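Local coordinates for protein D-glycerate 2-kinase (PDB 2B8N) that catalyses the ATP-dependent phosphorylation of D-glycerate to 2-phosphoglycerate, a magnesium-requiring step in the degradation of serine, at residues L22-E25 with I26-S30; C267-A270 with K271-A274; E169-T172 with V173-L177; E146-S149 with L150-Q154. One frame throughout, in Å; residues are numbered along the deposited sequence.

Contact 1. Residues L22-E25 with I26-S30; sequences LAIE and IVKKS
Lys28 lies alongside Ile24, one turn back on helix 17-32. The contact is an i to i+4 pairing within a single alpha-helix. Its backbone bonds join Leu22 to Ile26, Ala23 to Val27, Ile24 to Lys28 and Glu25 to Lys29. Lys28 touches Ile24 at its base, through CB and CG, and at its tip, through NZ. Lys28 CB sits 3.5 Å from Ile24 O, and Lys28 CG stays near the same oxygen at 3.7 Å. CD and CE then run on extended. The chain bends only at its last torsion (chi4 49°), and this places NZ 3.4 Å from the CG2 methyl of Ile24. The two side chains point the same way.

Glu25 and Lys29 also run side by side. They meet through the lysine methylenes and not through its charge. Glu25 OE1 has a long, weak ion pair with Lys277.

The other face of the helix is buried. Ala23 and Val27 lie on strands 355-361 and 422-428 of the mixed sheet, and Ile26 touches Ala270 of helix 263-276. Glu25 OE2 is 3.9 Å from Lys29 CE but 5.0 Å from Lys29 NZ.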
ATOM      1  N   LEU A  22      -5.562  -0.532 -25.326  1.00 29.64           N
ATOM      2  CA  LEU A  22      -4.267  -1.150 -25.139  1.00 30.89           C
ATOM      3  C   LEU A  22      -3.627  -0.748 -23.808  1.00 30.76           C
ATOM      4  O   LEU A  22      -3.097  -1.588 -23.079  1.00 30.92           O
ATOM      5  CB  LEU A  22      -3.350  -0.752 -26.300  1.00 31.92           C
ATOM      6  CG  LEU A  22      -2.139  -1.636 -26.562  1.00 33.78           C
ATOM      7  CD1 LEU A  22      -2.531  -3.099 -26.522  1.00 36.97           C
ATOM      8  CD2 LEU A  22      -1.559  -1.283 -27.911  1.00 38.17           C
ATOM      9  N   ALA A  23      -3.689   0.535 -23.483  1.00 30.34           N
ATOM     10  CA  ALA A  23      -3.122   1.018 -22.225  1.00 29.67           C
ATOM     11  C   ALA A  23      -3.925   0.546 -20.999  1.00 29.89           C
ATOM     12  O   ALA A  23      -3.326   0.270 -19.961  1.00 30.91           O
ATOM     13  CB  ALA A  23      -2.991   2.512 -22.236  1.00 29.14           C
ATOM     14  N   ILE A  24      -5.256   0.456 -21.116  1.00 29.06           N
ATOM     15  CA  ILE A  24      -6.099  -0.059 -20.032  1.00 28.88           C
ATOM     16  C   ILE A  24      -5.739  -1.530 -19.753  1.00 30.22           C
ATOM     17  O   ILE A  24      -5.601  -1.935 -18.600  1.00 29.78           O
ATOM     18  CB  ILE A  24      -7.641   0.100 -20.353  1.00 30.27           C
ATOM     19  CG1 ILE A  24      -8.087   1.553 -20.147  1.00 31.90           C
ATOM     20  CG2 ILE A  24      -8.512  -0.811 -19.484  1.00 25.94           C
ATOM     21  CD1 ILE A  24      -9.373   1.909 -20.868  1.00 27.62           C
ATOM     22  N   GLU A  25      -5.592  -2.330 -20.810  1.00 31.52           N
ATOM     23  CA  GLU A  25      -5.229  -3.731 -20.619  1.00 32.13           C
ATOM     24  C   GLU A  25      -3.874  -3.824 -19.916  1.00 30.22           C
ATOM     25  O   GLU A  25      -3.749  -4.554 -18.956  1.00 32.20           O
ATOM     26  CB  GLU A  25      -5.225  -4.537 -21.924  1.00 32.11           C
ATOM     27  CG  GLU A  25      -5.627  -5.975 -21.677  1.00 36.28           C
ATOM     28  CD  GLU A  25      -4.968  -6.953 -22.605  1.00 42.35           C
ATOM     29  OE1 GLU A  25      -4.535  -6.539 -23.704  1.00 49.28           O
ATOM     30  OE2 GLU A  25      -4.886  -8.143 -22.217  1.00 48.42           O
ATOM     31  N   ILE A  26      -2.880  -3.061 -20.365  1.00 28.40           N
ATOM     32  CA  ILE A  26      -1.541  -3.099 -19.729  1.00 28.88           C
ATOM     33  C   ILE A  26      -1.591  -2.758 -18.232  1.00 29.83           C
ATOM     34  O   ILE A  26      -0.944  -3.438 -17.404  1.00 29.52           O
ATOM     35  CB  ILE A  26      -0.533  -2.146 -20.412  1.00 27.93           C
ATOM     36  CG1 ILE A  26      -0.205  -2.640 -21.819  1.00 24.52           C
ATOM     37  CG2 ILE A  26       0.739  -2.045 -19.589  1.00 29.55           C
ATOM     38  CD1 ILE A  26       0.292  -1.556 -22.710  1.00 24.31           C
ATOM     39  N   VAL A  27      -2.351  -1.703 -17.903  1.00 29.24           N
ATOM     40  CA  VAL A  27      -2.602  -1.325 -16.518  1.00 27.83           C
ATOM     41  C   VAL A  27      -3.328  -2.438 -15.780  1.00 28.89           C
ATOM     42  O   VAL A  27      -2.869  -2.821 -14.720  1.00 30.57           O
ATOM     43  CB  VAL A  27      -3.347   0.018 -16.417  1.00 28.06           C
ATOM     44  CG1 VAL A  27      -3.787   0.293 -14.997  1.00 28.72           C
ATOM     45  CG2 VAL A  27      -2.442   1.163 -16.939  1.00 26.93           C
ATOM     46  N   LYS A  28      -4.402  -2.999 -16.347  1.00 28.96           N
ATOM     47  CA  LYS A  28      -5.147  -4.086 -15.663  1.00 29.95           C
ATOM     48  C   LYS A  28      -4.279  -5.332 -15.408  1.00 28.94           C
ATOM     49  O   LYS A  28      -4.212  -5.830 -14.289  1.00 30.10           O
ATOM     50  CB  LYS A  28      -6.429  -4.485 -16.423  1.00 30.71           C
ATOM     51  CG  LYS A  28      -7.679  -3.642 -16.074  1.00 33.65           C
ATOM     52  CD  LYS A  28      -8.969  -4.206 -16.747  1.00 34.04           C
ATOM     53  CE  LYS A  28     -10.253  -3.381 -16.456  1.00 38.60           C
ATOM     54  NZ  LYS A  28     -10.137  -1.885 -16.672  1.00 34.97           N
ATOM     55  N   LYS A  29      -3.606  -5.816 -16.444  1.00 28.04           N
ATOM     56  CA  LYS A  29      -2.724  -6.967 -16.326  1.00 26.99           C
ATOM     57  C   LYS A  29      -1.486  -6.696 -15.462  1.00 26.87           C
ATOM     58  O   LYS A  29      -0.979  -7.618 -14.829  1.00 25.74           O
ATOM     59  CB  LYS A  29      -2.277  -7.431 -17.718  1.00 25.66           C
ATOM     60  CG  LYS A  29      -3.369  -8.043 -18.557  1.00 25.52           C
ATOM     61  CD  LYS A  29      -3.576  -9.514 -18.205  1.00 29.59           C
ATOM     62  CE  LYS A  29      -4.862 -10.084 -18.829  1.00 30.66           C
ATOM     63  NZ  LYS A  29      -5.092 -11.529 -18.480  1.00 30.01           N
ATOM     64  N   SER A  30      -0.991  -5.453 -15.430  1.00 27.73           N
ATOM     65  CA  SER A  30       0.177  -5.151 -14.610  1.00 27.83           C
ATOM     66  C   SER A  30      -0.135  -5.314 -13.128  1.00 29.17           C
ATOM     67  O   SER A  30       0.687  -5.854 -12.382  1.00 29.59           O
ATOM     68  CB  SER A  30       0.692  -3.751 -14.885  1.00 29.06           C
ATOM     69  OG  SER A  30       1.120  -3.656 -16.230  1.00 33.44           O
TER

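Contact 2. Residues C267-A270 with K271-A274; sequences CDEA and KSLA
Glu269 and Leu273 cross each other at a slant, one turn apart on helix 263-276. The touching atoms are Glu269 CG and Leu273 CD1, 3.8 Å apart. The contact is therefore made by the aliphatic part of the glutamate. Its CG stands anti to the backbone N (chi1 -170°), and the chain then bends at chi2 (72°). Beyond the bend, OE2 forms a salt bridge with Arg38.

Leu273 comes over the carbonyl end of Glu269. Its CB and CG each lie 3.3 Å from Glu269 O, the same oxygen that accepts the backbone N-H of Leu273 at 2.8 Å. Ser272 OG comes no nearer to Glu269 OE1 than 4.2 Å.

Lys271 leaves in another direction. Its CB rests 3.5 Å from Asp268 O. The chain beyond is extended and leads away from residues 267-270, and its NZ forms a salt bridge with Glu282. Asp268 OD1 is 6.3 Å from Lys271 NZ and is not paired with it.

Ala270 and Ala274 present small CB groups. Ala270 packs against Ile26 and Ser30 of helix 17-32, and Ala274 against Ala281 and Ala318. The pattern is that of an amphipathic helix laid on a sheet: Cys267 and Ala274 touch strands 280-285 and 317-323, while Ala270 and Leu273 meet the neighbouring helix.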
ATOM      1  N   CYS A 267       5.470  -1.934 -11.838  1.00 26.05           N
ATOM      2  CA  CYS A 267       6.123  -1.224 -12.928  1.00 26.38           C
ATOM      3  C   CYS A 267       6.896  -2.141 -13.850  1.00 26.26           C
ATOM      4  O   CYS A 267       6.905  -1.924 -15.063  1.00 25.68           O
ATOM      5  CB  CYS A 267       7.060  -0.190 -12.358  1.00 27.99           C
ATOM      6  SG  CYS A 267       6.134   1.208 -11.843  1.00 30.25           S
ATOM      7  N   ASP A 268       7.551  -3.150 -13.266  1.00 25.82           N
ATOM      8  CA  ASP A 268       8.308  -4.143 -14.040  1.00 25.47           C
ATOM      9  C   ASP A 268       7.404  -4.918 -14.960  1.00 24.55           C
ATOM     10  O   ASP A 268       7.792  -5.192 -16.088  1.00 23.97           O
ATOM     11  CB  ASP A 268       9.089  -5.143 -13.149  1.00 25.79           C
ATOM     12  CG  ASP A 268      10.445  -4.612 -12.699  1.00 27.33           C
ATOM     13  OD1 ASP A 268      10.899  -3.579 -13.223  1.00 34.54           O
ATOM     14  OD2 ASP A 268      11.068  -5.227 -11.817  1.00 35.42           O
ATOM     15  N   GLU A 269       6.221  -5.287 -14.473  1.00 24.60           N
ATOM     16  CA  GLU A 269       5.282  -6.064 -15.270  1.00 24.57           C
ATOM     17  C   GLU A 269       4.729  -5.217 -16.408  1.00 25.37           C
ATOM     18  O   GLU A 269       4.585  -5.704 -17.533  1.00 26.11           O
ATOM     19  CB  GLU A 269       4.144  -6.609 -14.418  1.00 24.30           C
ATOM     20  CG  GLU A 269       3.251  -7.627 -15.145  1.00 22.54           C
ATOM     21  CD  GLU A 269       3.928  -8.965 -15.363  1.00 29.50           C
ATOM     22  OE1 GLU A 269       5.156  -9.043 -15.123  1.00 35.92           O
ATOM     23  OE2 GLU A 269       3.248  -9.940 -15.787  1.00 31.46           O
ATOM     24  N   ALA A 270       4.428  -3.956 -16.140  1.00 25.63           N
ATOM     25  CA  ALA A 270       3.945  -3.080 -17.203  1.00 26.90           C
ATOM     26  C   ALA A 270       5.028  -2.920 -18.245  1.00 27.70           C
ATOM     27  O   ALA A 270       4.732  -2.974 -19.436  1.00 28.78           O
ATOM     28  CB  ALA A 270       3.540  -1.762 -16.673  1.00 26.26           C
ATOM     29  N   LYS A 271       6.281  -2.753 -17.813  1.00 28.18           N
ATOM     30  CA  LYS A 271       7.407  -2.660 -18.767  1.00 29.17           C
ATOM     31  C   LYS A 271       7.502  -3.866 -19.700  1.00 29.60           C
ATOM     32  O   LYS A 271       7.695  -3.718 -20.921  1.00 31.29           O
ATOM     33  CB  LYS A 271       8.761  -2.515 -18.066  1.00 29.50           C
ATOM     34  CG  LYS A 271       9.951  -2.543 -19.040  1.00 28.56           C
ATOM     35  CD  LYS A 271      11.232  -2.026 -18.377  1.00 28.53           C
ATOM     36  CE  LYS A 271      12.448  -2.228 -19.270  1.00 25.41           C
ATOM     37  NZ  LYS A 271      13.724  -1.963 -18.571  1.00 30.15           N
ATOM     38  N   SER A 272       7.379  -5.059 -19.133  1.00 27.84           N
ATOM     39  CA  SER A 272       7.506  -6.243 -19.941  1.00 27.67           C
ATOM     40  C   SER A 272       6.238  -6.496 -20.784  1.00 26.91           C
ATOM     41  O   SER A 272       6.349  -6.996 -21.884  1.00 27.75           O
ATOM     42  CB  SER A 272       7.893  -7.444 -19.090  1.00 26.98           C
ATOM     43  OG  SER A 272       6.772  -8.243 -18.871  1.00 29.19           O
ATOM     44  N   LEU A 273       5.053  -6.137 -20.288  1.00 26.25           N
ATOM     45  CA  LEU A 273       3.815  -6.265 -21.067  1.00 24.60           C
ATOM     46  C   LEU A 273       3.858  -5.322 -22.266  1.00 24.60           C
ATOM     47  O   LEU A 273       3.458  -5.694 -23.372  1.00 22.35           O
ATOM     48  CB  LEU A 273       2.582  -5.975 -20.200  1.00 24.68           C
ATOM     49  CG  LEU A 273       2.147  -7.070 -19.199  1.00 26.79           C
ATOM     50  CD1 LEU A 273       1.227  -6.498 -18.119  1.00 29.84           C
ATOM     51  CD2 LEU A 273       1.457  -8.230 -19.847  1.00 19.24           C
ATOM     52  N   ALA A 274       4.336  -4.100 -22.036  1.00 25.32           N
ATOM     53  CA  ALA A 274       4.510  -3.097 -23.096  1.00 25.79           C
ATOM     54  C   ALA A 274       5.507  -3.534 -24.161  1.00 25.78           C
ATOM     55  O   ALA A 274       5.236  -3.401 -25.351  1.00 24.77           O
ATOM     56  CB  ALA A 274       4.947  -1.778 -22.498  1.00 26.09           C
TER

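Contact 3. Residues E169-T172 with V173-L177; sequences EINT and VRKHL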
ATOM      1  N   GLU A 169       8.505   9.603  14.616  1.00 27.83           N
ATOM      2  CA  GLU A 169       8.326   9.937  16.028  1.00 27.72           C
ATOM      3  C   GLU A 169       7.083   9.242  16.604  1.00 26.47           C
ATOM      4  O   GLU A 169       7.101   8.717  17.721  1.00 24.10           O
ATOM      5  CB  GLU A 169       8.273  11.459  16.209  1.00 26.58           C
ATOM      6  CG  GLU A 169       9.627  12.138  15.988  1.00 22.87           C
ATOM      7  CD  GLU A 169       9.528  13.659  15.919  1.00 27.85           C
ATOM      8  OE1 GLU A 169       8.596  14.177  15.274  1.00 16.80           O
ATOM      9  OE2 GLU A 169      10.386  14.342  16.515  1.00 30.51           O
ATOM     10  N   ILE A 170       6.021   9.202  15.818  1.00 26.37           N
ATOM     11  CA  ILE A 170       4.835   8.487  16.222  1.00 27.18           C
ATOM     12  C   ILE A 170       5.208   7.017  16.410  1.00 28.44           C
ATOM     13  O   ILE A 170       4.828   6.382  17.410  1.00 27.85           O
ATOM     14  CB  ILE A 170       3.723   8.655  15.184  1.00 26.13           C
ATOM     15  CG1 ILE A 170       3.252  10.109  15.178  1.00 29.15           C
ATOM     16  CG2 ILE A 170       2.547   7.717  15.489  1.00 29.53           C
ATOM     17  CD1 ILE A 170       2.273  10.456  14.088  1.00 30.05           C
ATOM     18  N   ASN A 171       5.975   6.498  15.451  1.00 28.71           N
ATOM     19  CA  ASN A 171       6.410   5.107  15.453  1.00 29.63           C
ATOM     20  C   ASN A 171       7.298   4.758  16.662  1.00 29.63           C
ATOM     21  O   ASN A 171       7.114   3.724  17.307  1.00 28.62           O
ATOM     22  CB  ASN A 171       7.134   4.811  14.141  1.00 31.02           C
ATOM     23  CG  ASN A 171       7.052   3.359  13.724  1.00 34.33           C
ATOM     24  OD1 ASN A 171       6.158   2.596  14.138  1.00 35.37           O
ATOM     25  ND2 ASN A 171       7.981   2.973  12.861  1.00 38.99           N
ATOM     26  N   THR A 172       8.241   5.629  16.988  1.00 29.85           N
ATOM     27  CA  THR A 172       9.081   5.404  18.165  1.00 29.80           C
ATOM     28  C   THR A 172       8.211   5.186  19.414  1.00 29.08           C
ATOM     29  O   THR A 172       8.391   4.207  20.155  1.00 29.53           O
ATOM     30  CB  THR A 172      10.084   6.562  18.348  1.00 29.46           C
ATOM     31  OG1 THR A 172      11.093   6.481  17.325  1.00 32.11           O
ATOM     32  CG2 THR A 172      10.750   6.522  19.709  1.00 30.39           C
ATOM     33  N   VAL A 173       7.238   6.066  19.616  1.00 28.47           N
ATOM     34  CA  VAL A 173       6.366   5.967  20.786  1.00 27.39           C
ATOM     35  C   VAL A 173       5.492   4.730  20.732  1.00 28.17           C
ATOM     36  O   VAL A 173       5.400   4.001  21.715  1.00 27.60           O
ATOM     37  CB  VAL A 173       5.452   7.167  20.928  1.00 25.40           C
ATOM     38  CG1 VAL A 173       4.577   6.999  22.137  1.00 24.26           C
ATOM     39  CG2 VAL A 173       6.274   8.451  21.066  1.00 28.95           C
ATOM     40  N   ARG A 174       4.862   4.485  19.586  1.00 28.75           N
ATOM     41  CA  ARG A 174       3.961   3.328  19.453  1.00 28.92           C
ATOM     42  C   ARG A 174       4.631   1.996  19.723  1.00 29.06           C
ATOM     43  O   ARG A 174       4.005   1.113  20.308  1.00 29.84           O
ATOM     44  CB  ARG A 174       3.248   3.275  18.080  1.00 28.58           C
ATOM     45  CG  ARG A 174       1.984   4.137  17.992  1.00 27.56           C
ATOM     46  CD  ARG A 174       0.952   3.822  19.083  1.00 30.08           C
ATOM     47  NE  ARG A 174       0.219   2.578  18.847  1.00 31.34           N
ATOM     48  CZ  ARG A 174      -0.810   2.449  18.009  1.00 27.99           C
ATOM     49  NH1 ARG A 174      -1.232   3.484  17.309  1.00 32.76           N
ATOM     50  NH2 ARG A 174      -1.424   1.283  17.856  1.00 28.99           N
ATOM     51  N   LYS A 175       5.883   1.845  19.288  1.00 28.09           N
ATOM     52  CA  LYS A 175       6.610   0.580  19.439  1.00 26.76           C
ATOM     53  C   LYS A 175       6.892   0.292  20.923  1.00 27.10           C
ATOM     54  O   LYS A 175       6.964  -0.876  21.351  1.00 25.75           O
ATOM     55  CB  LYS A 175       7.926   0.604  18.628  1.00 25.43           C
ATOM     56  CG  LYS A 175       7.731   0.618  17.097  1.00 26.70           C
ATOM     57  CD  LYS A 175       9.045   0.664  16.272  1.00 27.45           C
ATOM     58  CE  LYS A 175       9.768   2.017  16.298  1.00 27.19           C
ATOM     59  NZ  LYS A 175      11.070   1.954  15.514  1.00 22.15           N
ATOM     60  N   HIS A 176       7.029   1.361  21.704  1.00 26.62           N
ATOM     61  CA  HIS A 176       7.349   1.243  23.107  1.00 26.94           C
ATOM     62  C   HIS A 176       6.082   1.129  23.998  1.00 28.65           C
ATOM     63  O   HIS A 176       6.178   1.085  25.235  1.00 30.04           O
ATOM     64  CB  HIS A 176       8.268   2.410  23.524  1.00 26.86           C
ATOM     65  CG  HIS A 176       9.690   2.261  23.069  1.00 24.91           C
ATOM     66  ND1 HIS A 176      10.128   2.681  21.829  1.00 28.06           N
ATOM     67  CD2 HIS A 176      10.772   1.730  23.687  1.00 26.07           C
ATOM     68  CE1 HIS A 176      11.418   2.414  21.707  1.00 26.81           C
ATOM     69  NE2 HIS A 176      11.830   1.833  22.818  1.00 25.17           N
ATOM     70  N   LEU A 177       4.906   1.056  23.375  1.00 28.12           N
ATOM     71  CA  LEU A 177       3.643   0.839  24.095  1.00 27.66           C
ATOM     72  C   LEU A 177       2.966  -0.513  23.793  1.00 27.75           C
ATOM     73  O   LEU A 177       1.843  -0.746  24.228  1.00 28.33           O
ATOM     74  CB  LEU A 177       2.665   1.982  23.753  1.00 28.22           C
ATOM     75  CG  LEU A 177       3.044   3.394  24.245  1.00 27.71           C
ATOM     76  CD1 LEU A 177       2.043   4.414  23.778  1.00 26.04           C
ATOM     77  CD2 LEU A 177       3.143   3.438  25.750  1.00 27.04           C
TER
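Asn171 and Lys175 meet one turn apart, at the C-terminal end of helix 167-175. Backbone hydrogen bonds link Val173 to Glu169, Arg174 to Ile170 and Lys175 to Asn171. The next bond uses a side chain. His176 ND1 donates to Thr172 O at 2.9 Å, with an N-H...O angle of 167°. The oxygen lies at the edge of the imidazole, in its plane. The other ring nitrogen, NE2, is hydrogen-bonded to Glu247.

The van der Waals contacts are mostly those of the Lys175 methylenes. The lysine chain bends at chi3 (-73°) and curls back over the Asn171 carbonyl. Lys175 CG is 3.2 Å and CE 3.3 Å from Asn171 O. The methylenes also pass the amide obliquely, with CG 3.9 Å from Asn171 OD1.

The polar ends are bonded to residues beyond the two segments. Lys175 NZ forms a salt bridge with Asp218. Asn171 ND2 bonds to Asp208 O, and its OD1 bonds to Ser212. Arg174 pairs with Glu142. A methionine in place of Lys175 would probably leave Asp218 without its charged mate.

The donor on Thr172 O thus comes from a ring, and ND1 must carry a proton to give it. With both ring nitrogens engaged, the imidazole is held against rotation where the helix gives way to loop.

Contact 4. Residues E146-S149 with L150-Q154; sequences EGVS and LEEIQ
Glu152 turns CG beside its own backbone N (chi1 -83°), and its chain then runs extended back toward Ser149. This carries OE1 to the backbone N of Ser149, 2.8 Å away. The N-H points at the oxygen with an angle of 163° and meets it nearly along the C-O bond direction. The serine answers from its side chain. With chi1 at 94°, Ser149 OG accepts the backbone N-H of Glu152 at 2.9 Å.

These two reciprocal bonds make a capping box, with Ser149 as N-cap of helix 150-162. Ser149 O also takes the N-H of Ile153, the first regular turn of the helix. The carboxylate sits near the start of the helix, where the helix dipole would tend to favour its negative charge. Its other oxygen, OE2, is hydrogen-bonded to Ser237. A leucine in place of Glu152 would probably leave the N-H of Ser149 and the hydroxyl of Ser237 without their acceptor.

Val148 adds an apolar contact just before the cap. Its CG1 meets Ile153 CD1 at 4.0 Å, the two side chains lying roughly at right angles. Val148 also packs on Val240 and Ala243 of helix 238-244, while Ile153 reaches Leu177. Gly147 turns the loop with a positive phi, where a CB would press on the preceding carbonyl, and its own O accepts from Ser239.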
ATOM      1  N   GLU A 146       0.877  -4.559  29.528  1.00 29.39           N
ATOM      2  CA  GLU A 146       0.115  -4.603  30.781  1.00 30.60           C
ATOM      3  C   GLU A 146       0.114  -3.265  31.492  1.00 29.85           C
ATOM      4  O   GLU A 146       1.166  -2.725  31.796  1.00 30.28           O
ATOM      5  CB  GLU A 146       0.685  -5.653  31.748  1.00 30.10           C
ATOM      6  CG  GLU A 146      -0.058  -6.985  31.812  1.00 31.22           C
ATOM      7  CD  GLU A 146       0.139  -7.671  33.173  1.00 37.54           C
ATOM      8  OE1 GLU A 146       1.260  -7.609  33.714  1.00 51.35           O
ATOM      9  OE2 GLU A 146      -0.820  -8.254  33.726  1.00 53.02           O
ATOM     10  N   GLY A 147      -1.079  -2.744  31.774  1.00 30.09           N
ATOM     11  CA  GLY A 147      -1.235  -1.466  32.456  1.00 29.25           C
ATOM     12  C   GLY A 147      -1.323  -0.252  31.547  1.00 29.14           C
ATOM     13  O   GLY A 147      -1.340   0.882  32.029  1.00 30.46           O
ATOM     14  N   VAL A 148      -1.362  -0.473  30.237  1.00 27.82           N
ATOM     15  CA  VAL A 148      -1.611   0.599  29.274  1.00 26.47           C
ATOM     16  C   VAL A 148      -2.924   0.257  28.581  1.00 26.67           C
ATOM     17  O   VAL A 148      -3.172  -0.904  28.254  1.00 28.88           O
ATOM     18  CB  VAL A 148      -0.457   0.753  28.255  1.00 25.12           C
ATOM     19  CG1 VAL A 148      -0.774   1.851  27.217  1.00 25.24           C
ATOM     20  CG2 VAL A 148       0.804   1.081  28.956  1.00 24.42           C
ATOM     21  N   SER A 149      -3.788   1.244  28.395  1.00 26.00           N
ATOM     22  CA  SER A 149      -5.083   0.990  27.763  1.00 27.21           C
ATOM     23  C   SER A 149      -5.048   1.331  26.263  1.00 28.19           C
ATOM     24  O   SER A 149      -4.322   2.229  25.810  1.00 27.98           O
ATOM     25  CB  SER A 149      -6.191   1.802  28.429  1.00 27.33           C
ATOM     26  OG  SER A 149      -6.393   3.039  27.744  1.00 29.74           O
ATOM     27  N   LEU A 150      -5.858   0.614  25.507  1.00 27.68           N
ATOM     28  CA  LEU A 150      -6.085   0.936  24.109  1.00 29.50           C
ATOM     29  C   LEU A 150      -6.459   2.409  23.926  1.00 28.98           C
ATOM     30  O   LEU A 150      -5.986   3.048  22.994  1.00 28.80           O
ATOM     31  CB  LEU A 150      -7.212   0.053  23.590  1.00 30.25           C
ATOM     32  CG  LEU A 150      -7.474  -0.004  22.094  1.00 32.41           C
ATOM     33  CD1 LEU A 150      -6.465  -0.884  21.404  1.00 34.37           C
ATOM     34  CD2 LEU A 150      -8.908  -0.534  21.873  1.00 33.81           C
ATOM     35  N   GLU A 151      -7.297   2.936  24.824  1.00 29.01           N
ATOM     36  CA  GLU A 151      -7.794   4.308  24.730  1.00 28.97           C
ATOM     37  C   GLU A 151      -6.647   5.270  24.797  1.00 27.46           C
ATOM     38  O   GLU A 151      -6.644   6.267  24.081  1.00 26.70           O
ATOM     39  CB  GLU A 151      -8.779   4.641  25.860  1.00 29.74           C
ATOM     40  CG  GLU A 151     -10.166   4.071  25.671  1.00 36.84           C
ATOM     41  CD  GLU A 151     -10.151   2.581  25.318  1.00 45.49           C
ATOM     42  OE1 GLU A 151      -9.463   1.808  26.033  1.00 36.87           O
ATOM     43  OE2 GLU A 151     -10.815   2.192  24.319  1.00 55.11           O
ATOM     44  N   GLU A 152      -5.706   4.984  25.701  1.00 27.60           N
ATOM     45  CA  GLU A 152      -4.517   5.817  25.901  1.00 28.99           C
ATOM     46  C   GLU A 152      -3.693   5.840  24.617  1.00 29.65           C
ATOM     47  O   GLU A 152      -3.164   6.891  24.199  1.00 29.96           O
ATOM     48  CB  GLU A 152      -3.653   5.275  27.050  1.00 28.37           C
ATOM     49  CG  GLU A 152      -4.093   5.696  28.424  1.00 31.97           C
ATOM     50  CD  GLU A 152      -3.356   4.961  29.538  1.00 31.23           C
ATOM     51  OE1 GLU A 152      -3.491   3.722  29.598  1.00 29.03           O
ATOM     52  OE2 GLU A 152      -2.671   5.620  30.366  1.00 34.76           O
ATOM     53  N   ILE A 153      -3.574   4.670  23.999  1.00 29.40           N
ATOM     54  CA  ILE A 153      -2.883   4.568  22.723  1.00 30.53           C
ATOM     55  C   ILE A 153      -3.634   5.383  21.647  1.00 29.45           C
ATOM     56  O   ILE A 153      -3.039   6.276  21.047  1.00 29.81           O
ATOM     57  CB  ILE A 153      -2.593   3.093  22.373  1.00 29.64           C
ATOM     58  CG1 ILE A 153      -1.376   2.630  23.173  1.00 30.53           C
ATOM     59  CG2 ILE A 153      -2.317   2.915  20.904  1.00 31.07           C
ATOM     60  CD1 ILE A 153      -1.293   1.137  23.323  1.00 31.84           C
ATOM     61  N   GLN A 154      -4.925   5.118  21.441  1.00 29.25           N
ATOM     62  CA  GLN A 154      -5.748   5.935  20.528  1.00 31.21           C
ATOM     63  C   GLN A 154      -5.471   7.443  20.773  1.00 30.15           C
ATOM     64  O   GLN A 154      -5.089   8.179  19.862  1.00 30.35           O
ATOM     65  CB  GLN A 154      -7.254   5.607  20.708  1.00 31.36           C
ATOM     66  CG  GLN A 154      -7.723   4.219  20.135  1.00 38.42           C
ATOM     67  CD  GLN A 154      -9.118   3.717  20.663  1.00 37.60           C
ATOM     68  OE1 GLN A 154      -9.254   2.562  21.095  1.00 43.97           O
ATOM     69  NE2 GLN A 154     -10.137   4.591  20.622  1.00 40.47           N
TER

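Overall arrangement
Along the chain the order is contact 1, contact 4, contact 3, contact 2. All are local, so none closes a long loop, and none nests in or crosses another. They form two touching pairs on opposite sides of the chain's centre. Contacts 1 and 2 have centres about 9 Å apart. They bring N-terminal helix 17-32 against helix 263-276, both beside the mixed sheet, although some 230 residues separate them in sequence. Contacts 3 and 4 have centres about 13 Å apart. They join the start of helix 150-162 to the end of the next helix, 167-175, through Ile153 with Arg174 and Leu177. A contact of one pair lies 38 to 46 Å, centre to centre, from a contact of the other.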